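SAR-endolysin (Enterobacteria phage P1, PDB 1XJU) cleaves the peptidoglycan of the bacterial host as a signal-arrest-release lysozyme, taking part in programmed lysis that frees phage particles, here in its secreted inactive form. Local coordinates at residues K55-L58 with I59-C63; G116-V119 with N120-N123; L139-R142 with R143-R147. One frame throughout, in Å; residues are numbered along the deposited sequence.

Contact 1: residues K55-L58 with I59-C63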
loop_
_atom_site.group_PDB
_atom_site.type_symbol
_atom_site.label_atom_id
_atom_site.label_comp_id
_atom_site.label_asym_id
_atom_site.label_seq_id
_atom_site.Cartn_x
_atom_site.Cartn_y
_atom_site.Cartn_z
ATOM N N LYS A 55 3.681 -3.086 14.366
ATOM C CA LYS A 55 2.251 -3.298 14.439
ATOM C C LYS A 55 1.626 -2.935 13.107
ATOM O O LYS A 55 0.712 -3.649 12.621
ATOM C CB LYS A 55 1.657 -2.435 15.583
ATOM C CG LYS A 55 0.092 -2.252 15.607
ATOM C CD LYS A 55 -0.422 -1.001 16.415
ATOM C CE LYS A 55 -1.973 -0.947 16.513
ATOM N NZ LYS A 55 -2.533 -1.686 17.679
ATOM N N ASN A 56 2.097 -1.864 12.503
ATOM C CA ASN A 56 1.511 -1.443 11.246
ATOM C C ASN A 56 1.860 -2.387 10.107
ATOM O O ASN A 56 1.029 -2.602 9.216
ATOM C CB ASN A 56 1.854 0.013 10.935
ATOM C CG ASN A 56 1.006 0.990 11.728
ATOM O OD1 ASN A 56 -0.191 0.780 11.913
ATOM N ND2 ASN A 56 1.605 2.114 12.135
ATOM N N ILE A 57 3.027 -2.981 10.131
ATOM C CA ILE A 57 3.347 -4.057 9.167
ATOM C C ILE A 57 2.395 -5.232 9.364
ATOM O O ILE A 57 1.855 -5.752 8.378
ATOM C CB ILE A 57 4.790 -4.476 9.243
ATOM C CG1 ILE A 57 5.699 -3.313 8.828
ATOM C CG2 ILE A 57 5.060 -5.686 8.312
ATOM C CD1 ILE A 57 7.175 -3.573 8.975
ATOM N N LEU A 58 2.107 -5.612 10.613
ATOM C CA LEU A 58 1.159 -6.675 10.888
ATOM C C LEU A 58 -0.196 -6.377 10.392
ATOM O O LEU A 58 -0.838 -7.283 9.815
ATOM C CB LEU A 58 1.110 -6.979 12.415
ATOM C CG LEU A 58 0.284 -8.207 12.847
ATOM C CD1 LEU A 58 0.850 -9.456 12.209
ATOM C CD2 LEU A 58 0.303 -8.364 14.348
ATOM N N ILE A 59 -0.676 -5.171 10.576
ATOM C CA ILE A 59 -1.945 -4.760 10.115
ATOM C C ILE A 59 -2.024 -4.797 8.594
ATOM O O ILE A 59 -3.035 -5.226 8.019
ATOM C CB ILE A 59 -2.328 -3.341 10.653
ATOM C CG1 ILE A 59 -2.609 -3.391 12.146
ATOM C CG2 ILE A 59 -3.549 -2.822 9.981
ATOM C CD1 ILE A 59 -2.659 -2.039 12.791
ATOM N N ALA A 60 -0.957 -4.412 7.928
ATOM C CA ALA A 60 -0.877 -4.510 6.477
ATOM C C ALA A 60 -0.956 -5.941 6.005
ATOM O O ALA A 60 -1.691 -6.257 5.059
ATOM C CB ALA A 60 0.384 -3.807 5.996
ATOM N N GLU A 61 -0.218 -6.840 6.623
ATOM C CA GLU A 61 -0.266 -8.255 6.279
ATOM C C GLU A 61 -1.655 -8.777 6.489
ATOM O O GLU A 61 -2.152 -9.562 5.663
ATOM C CB GLU A 61 0.761 -9.059 7.110
ATOM C CG GLU A 61 2.168 -8.763 6.736
ATOM C CD GLU A 61 3.212 -9.788 7.137
ATOM O OE1 GLU A 61 4.402 -9.466 6.989
ATOM O OE2 GLU A 61 2.864 -10.935 7.486
ATOM N N ARG A 62 -2.309 -8.381 7.586
ATOM C CA ARG A 62 -3.673 -8.822 7.852
ATOM C C ARG A 62 -4.644 -8.315 6.801
ATOM O O ARG A 62 -5.546 -9.073 6.377
ATOM C CB ARG A 62 -4.135 -8.385 9.240
ATOM C CG ARG A 62 -5.492 -8.896 9.563
ATOM C CD ARG A 62 -5.847 -8.799 11.042
ATOM N NE ARG A 62 -7.079 -9.592 11.265
ATOM C CZ ARG A 62 -8.285 -9.206 10.947
ATOM N NH1 ARG A 62 -9.299 -10.045 11.122
ATOM N NH2 ARG A 62 -8.521 -7.989 10.479
ATOM N N CYS A 63 -4.469 -7.091 6.348
ATOM C CA CYS A 63 -5.258 -6.575 5.250
ATOM C C CYS A 63 -5.164 -7.502 4.032
ATOM O O CYS A 63 -6.176 -7.888 3.417
ATOM C CB CYS A 63 -4.713 -5.202 4.879
ATOM S SG CYS A 63 -5.393 -4.548 3.304
#
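Ile59 and Lys55 meet one turn apart in the middle of helix 46-67, where backbone and side chain of the isoleucine both turn to the same carbonyl. The polar part of the contact is backbone: four successive i to i+4 hydrogen bonds, from the N of Ile59, Ala60, Glu61 and Arg62 to the O of Lys55, Asn56, Ile57 and Leu58. Glu61 N to Ile57 O measures 2.9 Å and is nearly straight at 165°.

The apolar part gathers on the methyl CD1 of Ile59. Because CG1 is anti to the carbonyl carbon (chi1 -70°), the ethyl branch runs back along the helix, laying CG1 3.4 Å from Lys55 O. CD1 then sits 3.9 Å from Lys55 CE and 3.8 Å from Asn56 OD1, touching the aliphatic chain of the lysine and the amide oxygen of the asparagine. The lysine chain slants across the isoleucine, whereas Asn56 runs alongside it. The side chain of Asn56 is about 9 Å from that of the active-site residue Cys23, so this is helix packing near the site rather than within it.

One further pair lies on another side of the helix. Glu61 packs CG against Ile57 O at 3.4 Å and brings OE1 to 4.1 Å from Ile57 CG2, a loose van der Waals touch. Its carboxylate is bound by the N-terminal segment, OE1 to Thr2 OG1 and OE2 to Arg1 N. Asn56 and Ile57 both touch Phe86 of helix 75-88, and Cys63 is disulfide-bonded to Cys90.

With no side-chain hydrogen bond or salt bridge across the two segments, cohesion here rests on main-chain bonds and dispersion, while the Glu61 carboxylate, bonded to Thr2 and Arg1, ties the chain's beginning to this helix.

Contact 2: residues G116-V119 with N120-N123; sequences GEWV and NMCN
Met121 sets its sulfur at the edge of the Trp118 indole, near the ring plane: SD lies 5.1 Å from the centroid of the six-membered ring and 77° off its normal, a Met-aromatic contact of the edge kind. SD comes to 3.8 Å from Trp118 CE3, and the bend at Met121 chi3 (72°) folds CE back so that it too touches CE3. Sulfur and methyl thus share one ring corner, and the two side chains run alongside each other. One face of the indole carries Gly116 O, 3.4 Å above the plane and offset toward the rim.

Gly116, with positive phi, ends the preceding helix in a Schellman motif, and Glu117 follows as N-cap of helix 118-123. Its bent side chain turns back to this helix start, where a water donates to Glu117 OE1 at 2.8 Å and accepts from Asn120 N at 3.1 Å. Met121 N to Glu117 O opens the run of i to i+4 bonds.

Cys122 SG, in a disulfide with Cys150, lies 3.0 Å from Trp118 O, while Asn123 ND2 packs 3.6 Å from Val119 CG1. Met121 also reaches Ile109 of helix 108-114 and Met81 of helix 75-88.

At the N-cap the carboxylate reaches a first-turn amide through water, while the buried sulfur packs at the indole edge and the disulfide joins this short helix to helix 137-151.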
loop_
_atom_site.group_PDB
_atom_site.type_symbol
_atom_site.label_atom_id
_atom_site.label_comp_id
_atom_site.label_asym_id
_atom_site.label_seq_id
_atom_site.Cartn_x
_atom_site.Cartn_y
_atom_site.Cartn_z
ATOM N N GLY A 116 -7.331 -14.711 -7.635
ATOM C CA GLY A 116 -6.029 -15.387 -7.624
ATOM C C GLY A 116 -5.195 -15.080 -8.845
ATOM O O GLY A 116 -4.244 -15.809 -9.151
ATOM N N GLU A 117 -5.520 -13.986 -9.529
ATOM C CA GLU A 117 -4.839 -13.580 -10.753
ATOM C C GLU A 117 -3.714 -12.626 -10.417
ATOM O O GLU A 117 -3.863 -11.406 -10.546
ATOM C CB GLU A 117 -5.851 -12.958 -11.703
ATOM C CG GLU A 117 -6.904 -13.942 -12.220
ATOM C CD GLU A 117 -6.347 -14.916 -13.218
ATOM O OE1 GLU A 117 -5.203 -14.742 -13.722
ATOM O OE2 GLU A 117 -7.096 -15.847 -13.496
ATOM N N TRP A 118 -2.637 -13.180 -9.929
ATOM C CA TRP A 118 -1.648 -12.351 -9.282
ATOM C C TRP A 118 -0.942 -11.433 -10.273
ATOM O O TRP A 118 -0.631 -10.282 -9.920
ATOM C CB TRP A 118 -0.647 -13.177 -8.516
ATOM C CG TRP A 118 -1.245 -14.208 -7.652
ATOM C CD1 TRP A 118 -0.855 -15.538 -7.647
ATOM C CD2 TRP A 118 -2.263 -14.099 -6.634
ATOM N NE1 TRP A 118 -1.590 -16.228 -6.739
ATOM C CE2 TRP A 118 -2.454 -15.380 -6.091
ATOM C CE3 TRP A 118 -3.052 -13.066 -6.139
ATOM C CZ2 TRP A 118 -3.395 -15.636 -5.097
ATOM C CZ3 TRP A 118 -3.976 -13.336 -5.160
ATOM C CH2 TRP A 118 -4.120 -14.591 -4.608
ATOM N N VAL A 119 -0.643 -11.881 -11.484
ATOM C CA VAL A 119 -0.047 -10.990 -12.456
ATOM C C VAL A 119 -0.925 -9.753 -12.696
ATOM O O VAL A 119 -0.444 -8.620 -12.651
ATOM C CB VAL A 119 0.279 -11.705 -13.802
ATOM C CG1 VAL A 119 0.622 -10.696 -14.866
ATOM C CG2 VAL A 119 1.394 -12.677 -13.572
ATOM N N ASN A 120 -2.201 -9.980 -12.924
ATOM C CA ASN A 120 -3.066 -8.853 -13.180
ATOM C C ASN A 120 -3.147 -7.924 -11.951
ATOM O O ASN A 120 -3.186 -6.679 -12.073
ATOM C CB ASN A 120 -4.479 -9.299 -13.555
ATOM C CG ASN A 120 -4.527 -10.067 -14.855
ATOM O OD1 ASN A 120 -3.609 -9.934 -15.701
ATOM N ND2 ASN A 120 -5.653 -10.785 -15.093
ATOM N N MET A 121 -3.225 -8.525 -10.778
ATOM C CA MET A 121 -3.201 -7.787 -9.504
ATOM C C MET A 121 -1.942 -6.896 -9.441
ATOM O O MET A 121 -2.016 -5.675 -9.212
ATOM C CB MET A 121 -3.292 -8.755 -8.356
ATOM C CG MET A 121 -3.245 -8.077 -6.992
ATOM S SD MET A 121 -2.938 -9.273 -5.660
ATOM C CE MET A 121 -1.192 -9.688 -5.949
ATOM N N CYS A 122 -0.786 -7.496 -9.611
ATOM C CA CYS A 122 0.478 -6.781 -9.573
ATOM C C CYS A 122 0.487 -5.624 -10.535
ATOM O O CYS A 122 1.026 -4.512 -10.223
ATOM C CB CYS A 122 1.634 -7.730 -9.956
ATOM S SG CYS A 122 1.954 -9.146 -8.860
ATOM N N ASN A 123 -0.042 -5.857 -11.725
ATOM C CA ASN A 123 -0.043 -4.827 -12.742
ATOM C C ASN A 123 -0.944 -3.649 -12.440
ATOM O O ASN A 123 -0.838 -2.626 -13.104
ATOM C CB ASN A 123 -0.348 -5.434 -14.102
ATOM C CG ASN A 123 0.845 -6.159 -14.672
ATOM O OD1 ASN A 123 1.982 -5.851 -14.364
ATOM N ND2 ASN A 123 0.582 -7.164 -15.493
HETATM O O HOH W 1 -3.039 -12.898 -13.566
#

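Contact 3: residues L139-R142 with R143-R147; sequences LKIR and REKER
Arg142 and Glu146 are brought together by a bend at chi2 of the arginine (57°), which swings NE toward the glutamate one turn on, and by a glutamate that stays extended beyond CG. Arg142 NE then reaches Glu146 OE1 at 2.8 Å, a salt bridge whose hydrogen bond is well off straight at 135°; it approaches from above the carboxylate plane, and the guanidinium and carboxylate planes stand 84° apart. Arg143, folded at chi2 and chi3, grips Glu146 side-on: Arg143 NE to Glu146 OE2 at 2.7 Å and Arg143 NH1 to Glu146 OE1 at 3.0 Å, both on the syn side but somewhat out of the carboxylate plane. Arg142 NE and Arg143 NH1 reach OE1 from the same face.

This salt-bridge network lies on the inward side of helix 137-151 in the phage lysozyme fold, against helix 75-88. Ser83 OG completes it by bonding both Glu146 OE1 and Arg142 NH2, while Arg143 also holds Asn87 OD1 and Phe128 O. Two arginines round one buried glutamate would probably favour its ionised form.

Arg142 CG lies over one face of the Arg143 guanidinium, 3.3 Å from NH1. Leu139 CD2 comes within 4.0 Å of Arg143 NH2.

On the outer side Glu144 OE2 rests on Lys140 CG at 3.4 Å, and a water links Lys140 NZ to that oxygen. Ile141 CG2 packs alongside Lys145 CE at 3.7 Å.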
loop_
_atom_site.group_PDB
_atom_site.type_symbol
_atom_site.label_atom_id
_atom_site.label_comp_id
_atom_site.label_asym_id
_atom_site.label_seq_id
_atom_site.Cartn_x
_atom_site.Cartn_y
_atom_site.Cartn_z
ATOM N N LEU A 139 5.018 8.325 -5.259
ATOM C CA LEU A 139 4.141 7.155 -5.137
ATOM C C LEU A 139 4.158 6.302 -6.396
ATOM O O LEU A 139 4.154 5.058 -6.334
ATOM C CB LEU A 139 2.725 7.520 -4.765
ATOM C CG LEU A 139 2.550 8.111 -3.354
ATOM C CD1 LEU A 139 1.071 8.538 -3.244
ATOM C CD2 LEU A 139 2.966 7.129 -2.252
ATOM N N LYS A 140 4.251 6.906 -7.564
ATOM C CA LYS A 140 4.374 6.140 -8.797
ATOM C C LYS A 140 5.631 5.283 -8.798
ATOM O O LYS A 140 5.590 4.080 -9.161
ATOM C CB LYS A 140 4.386 7.091 -9.991
ATOM C CG LYS A 140 4.286 6.330 -11.263
ATOM C CD LYS A 140 4.398 7.219 -12.468
ATOM C CE LYS A 140 5.753 7.872 -12.592
ATOM N NZ LYS A 140 5.931 8.484 -14.002
ATOM N N ILE A 141 6.754 5.826 -8.387
ATOM C CA ILE A 141 7.973 5.089 -8.340
ATOM C C ILE A 141 7.864 3.880 -7.404
ATOM O O ILE A 141 8.283 2.744 -7.735
ATOM C CB ILE A 141 9.112 6.006 -7.868
ATOM C CG1 ILE A 141 9.486 7.010 -8.934
ATOM C CG2 ILE A 141 10.321 5.170 -7.569
ATOM C CD1 ILE A 141 10.475 8.056 -8.398
ATOM N N ARG A 142 7.330 4.114 -6.220
ATOM C CA ARG A 142 7.098 3.091 -5.214
ATOM C C ARG A 142 6.249 1.984 -5.792
ATOM O O ARG A 142 6.599 0.815 -5.589
ATOM C CB ARG A 142 6.467 3.761 -4.002
ATOM C CG ARG A 142 6.071 2.849 -2.895
ATOM C CD ARG A 142 7.191 2.015 -2.347
ATOM N NE ARG A 142 6.728 1.268 -1.128
ATOM C CZ ARG A 142 6.761 1.694 0.135
ATOM N NH1 ARG A 142 7.429 2.818 0.430
ATOM N NH2 ARG A 142 6.280 0.963 1.131
ATOM N N ARG A 143 5.126 2.326 -6.374
ATOM C CA ARG A 143 4.226 1.302 -6.942
ATOM C C ARG A 143 4.921 0.475 -8.009
ATOM O O ARG A 143 4.699 -0.741 -8.106
ATOM C CB ARG A 143 2.983 1.925 -7.504
ATOM C CG ARG A 143 2.042 2.578 -6.477
ATOM C CD ARG A 143 1.413 1.678 -5.467
ATOM N NE ARG A 143 2.195 1.483 -4.274
ATOM C CZ ARG A 143 2.235 2.360 -3.271
ATOM N NH1 ARG A 143 2.896 2.074 -2.185
ATOM N NH2 ARG A 143 1.621 3.534 -3.394
ATOM N N GLU A 144 5.746 1.105 -8.831
ATOM C CA GLU A 144 6.448 0.357 -9.897
ATOM C C GLU A 144 7.472 -0.568 -9.326
ATOM O O GLU A 144 7.628 -1.720 -9.785
ATOM C CB GLU A 144 7.025 1.329 -10.928
ATOM C CG GLU A 144 5.934 2.100 -11.660
ATOM C CD GLU A 144 6.419 3.237 -12.539
ATOM O OE1 GLU A 144 7.620 3.546 -12.463
ATOM O OE2 GLU A 144 5.569 3.838 -13.268
ATOM N N LYS A 145 8.176 -0.173 -8.297
ATOM C CA LYS A 145 9.105 -1.053 -7.654
ATOM C C LYS A 145 8.392 -2.234 -6.957
ATOM O O LYS A 145 8.823 -3.397 -7.055
ATOM C CB LYS A 145 9.961 -0.315 -6.625
ATOM C CG LYS A 145 10.932 0.640 -7.232
ATOM C CD LYS A 145 11.725 1.393 -6.235
ATOM C CE LYS A 145 12.649 2.367 -6.958
ATOM N NZ LYS A 145 13.698 1.753 -7.814
ATOM N N GLU A 146 7.283 -1.978 -6.296
ATOM C CA GLU A 146 6.485 -3.063 -5.766
ATOM C C GLU A 146 6.013 -3.996 -6.864
ATOM O O GLU A 146 6.043 -5.237 -6.670
ATOM C CB GLU A 146 5.271 -2.507 -4.982
ATOM C CG GLU A 146 5.603 -1.791 -3.691
ATOM C CD GLU A 146 4.442 -0.998 -3.180
ATOM O OE1 GLU A 146 4.614 -0.389 -2.049
ATOM O OE2 GLU A 146 3.450 -0.858 -3.891
ATOM N N ARG A 147 5.581 -3.473 -7.988
ATOM C CA ARG A 147 5.104 -4.297 -9.091
ATOM C C ARG A 147 6.185 -5.233 -9.588
ATOM O O ARG A 147 5.914 -6.398 -9.832
ATOM C CB ARG A 147 4.561 -3.422 -10.198
ATOM C CG ARG A 147 4.272 -4.134 -11.507
ATOM C CD ARG A 147 3.879 -3.209 -12.623
ATOM N NE ARG A 147 5.068 -2.492 -13.113
ATOM C CZ ARG A 147 5.039 -1.374 -13.868
ATOM N NH1 ARG A 147 6.184 -0.770 -14.169
ATOM N NH2 ARG A 147 3.897 -0.839 -14.298
HETATM O O HOH W 2 6.462 5.699 -14.754
#

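From the N terminus the chain meets the three contacts in series; each is local to one helix, so none closes a long loop, and none nests in or crosses another. Contact 1 lies midway along helix 46-67 and contact 2 at the start of helix 118-123, about 20 Å from it between centres. The chain then passes the hairpin of strands 130-131 and 134-135 to reach contact 3 on helix 137-151, on the opposite side of the chain's centre from contact 1. Contacts 2 and 3 touch, Cys122 O lying 3.5 Å from Arg147 CG. Helix 75-88 is the common neighbour, packing against side chains of all three.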